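Local coordinates for protein tyrosinase (Aspergillus oryzae, PDB 6JU8) that probably oxidises L-tyrosine and L-dopa to L-dopaquinone with molecular oxygen at a dinuclear copper centre, as a tyrosinase of melanin biosynthesis, at residues G69-P74 / S361-A366. The protein carries 1 engineered substitution. Sequence-based numbering, arbitrary orientation.
Sequences GIHGAP and SSVPVA. With CU (copper (II) ion), chain C.
H71 turns the ND1 edge of its imidazole to the backbone carbonyl of V363. CG lies anti to the backbone N (chi1 -173°), which carries the ring across to the 361-366 loop. The direct bond from ND1 to V363 O is weak, at 3.3 Å and an angle of 121°, although the oxygen sits near the ring plane. H71 ND1 shares the same N-H with water 1, the closer acceptor at 2.8 Å, which donates to V363 O at 2.9 Å. V363 O thus accepts twice, which should help fix the ring's rotation. V363 CG1 lies 4.1 Å from H71 CE1, well out of the ring plane, toward one face.

Further along, A73 N donates to P364 O at 2.8 Å, in the carbonyl plane and on a lone pair. Beside this bond A73 CB packs on P364 CB at 4.0 Å. A73 O is satisfied by Y368 OH.

The other ring nitrogen, H71 NE2, binds copper at 2.1 Å. H98, H107 and water 2 also bind this ion. A histidine bound to metal through NE2, with ND1 tied, mainly through water, to a second-shell backbone carbonyl, here belongs to the type-3 dicopper site of the tyrosinase central domain.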
loop_
_atom_site.group_PDB
_atom_site.type_symbol
_atom_site.label_atom_id
_atom_site.label_comp_id
_atom_site.label_asym_id
_atom_site.label_seq_id
_atom_site.Cartn_x
_atom_site.Cartn_y
_atom_site.Cartn_z
ATOM N N GLY A 69 -12.106 11.243 17.287
ATOM C CA GLY A 69 -12.825 10.523 18.322
ATOM C C GLY A 69 -14.205 11.077 18.566
ATOM O O GLY A 69 -15.062 10.374 19.106
ATOM N N ILE A 70 -14.492 12.313 18.158
ATOM C CA ILE A 70 -15.863 12.829 18.323
ATOM C C ILE A 70 -16.852 11.937 17.627
ATOM O O ILE A 70 -17.970 11.717 18.111
ATOM C CB ILE A 70 -15.933 14.271 17.759
ATOM C CG1 ILE A 70 -15.145 15.252 18.640
ATOM C CG2 ILE A 70 -17.379 14.706 17.609
ATOM C CD1 ILE A 70 -14.888 16.597 18.012
ATOM N N HIS A 71 -16.479 11.449 16.449
ATOM C CA HIS A 71 -17.408 10.740 15.568
ATOM C C HIS A 71 -17.854 9.407 16.167
ATOM O O HIS A 71 -19.013 9.045 16.042
ATOM C CB HIS A 71 -16.704 10.515 14.236
ATOM C CG HIS A 71 -17.530 9.940 13.142
ATOM N ND1 HIS A 71 -17.389 8.608 12.786
ATOM C CD2 HIS A 71 -18.484 10.454 12.344
ATOM C CE1 HIS A 71 -18.237 8.364 11.781
ATOM N NE2 HIS A 71 -18.908 9.456 11.493
ATOM N N GLY A 72 -16.945 8.641 16.776
ATOM C CA GLY A 72 -17.179 7.261 17.152
ATOM C C GLY A 72 -16.317 6.815 18.309
ATOM O O GLY A 72 -16.278 7.449 19.363
ATOM N N ALA A 73 -15.664 5.671 18.126
ATOM C CA ALA A 73 -14.795 5.112 19.156
ATOM C C ALA A 73 -13.639 6.068 19.403
ATOM O O ALA A 73 -13.179 6.720 18.446
ATOM C CB ALA A 73 -14.289 3.736 18.729
ATOM N N PRO A 74 -13.089 6.164 20.607
ATOM C CA PRO A 74 -13.376 5.306 21.759
ATOM C C PRO A 74 -14.556 5.708 22.633
ATOM O O PRO A 74 -14.713 5.189 23.751
ATOM C CB PRO A 74 -12.070 5.416 22.585
ATOM C CG PRO A 74 -11.585 6.812 22.282
ATOM C CD PRO A 74 -11.901 7.038 20.829
ATOM N N SER A 361 -14.828 1.823 6.349
ATOM C CA SER A 361 -16.128 1.130 6.269
ATOM C C SER A 361 -16.779 0.938 7.620
ATOM O O SER A 361 -17.902 0.425 7.666
ATOM C CB SER A 361 -15.979 -0.247 5.615
ATOM O OG SER A 361 -15.356 -1.129 6.542
ATOM N N SER A 362 -16.136 1.354 8.689
ATOM C CA SER A 362 -16.631 1.049 10.032
ATOM C C SER A 362 -16.910 2.351 10.764
ATOM O O SER A 362 -16.002 3.144 11.067
ATOM C CB SER A 362 -15.546 0.227 10.752
ATOM O OG SER A 362 -15.895 0.080 12.113
ATOM N N VAL A 363 -18.184 2.631 11.057
ATOM C CA VAL A 363 -18.543 3.915 11.690
ATOM C C VAL A 363 -17.692 4.207 12.911
ATOM O O VAL A 363 -17.219 5.349 13.052
ATOM C CB VAL A 363 -20.037 3.947 12.057
ATOM C CG1 VAL A 363 -20.365 5.068 13.032
ATOM C CG2 VAL A 363 -20.861 4.128 10.779
ATOM N N PRO A 364 -17.449 3.275 13.833
ATOM C CA PRO A 364 -16.672 3.635 15.014
ATOM C C PRO A 364 -15.276 4.160 14.731
ATOM O O PRO A 364 -14.749 4.859 15.601
ATOM C CB PRO A 364 -16.607 2.332 15.819
ATOM C CG PRO A 364 -17.784 1.530 15.350
ATOM C CD PRO A 364 -17.992 1.913 13.907
ATOM N N VAL A 365 -14.649 3.854 13.591
ATOM C CA VAL A 365 -13.264 4.244 13.373
ATOM C C VAL A 365 -13.017 4.967 12.064
ATOM O O VAL A 365 -11.860 5.316 11.788
ATOM C CB VAL A 365 -12.293 3.046 13.509
ATOM C CG1 VAL A 365 -12.297 2.509 14.936
ATOM C CG2 VAL A 365 -12.634 1.954 12.501
ATOM N N ALA A 366 -14.057 5.226 11.267
ATOM C CA ALA A 366 -13.843 5.811 9.948
ATOM C C ALA A 366 -13.168 7.169 10.006
ATOM O O ALA A 366 -12.398 7.510 9.083
ATOM C CB ALA A 366 -15.196 5.927 9.246
HETATM CU CU CU C . -20.584 10.294 10.482
HETATM O O HOH W 1 -15.051 7.197 13.552
HETATM O O HOH W 2 -19.890 9.432 8.903
#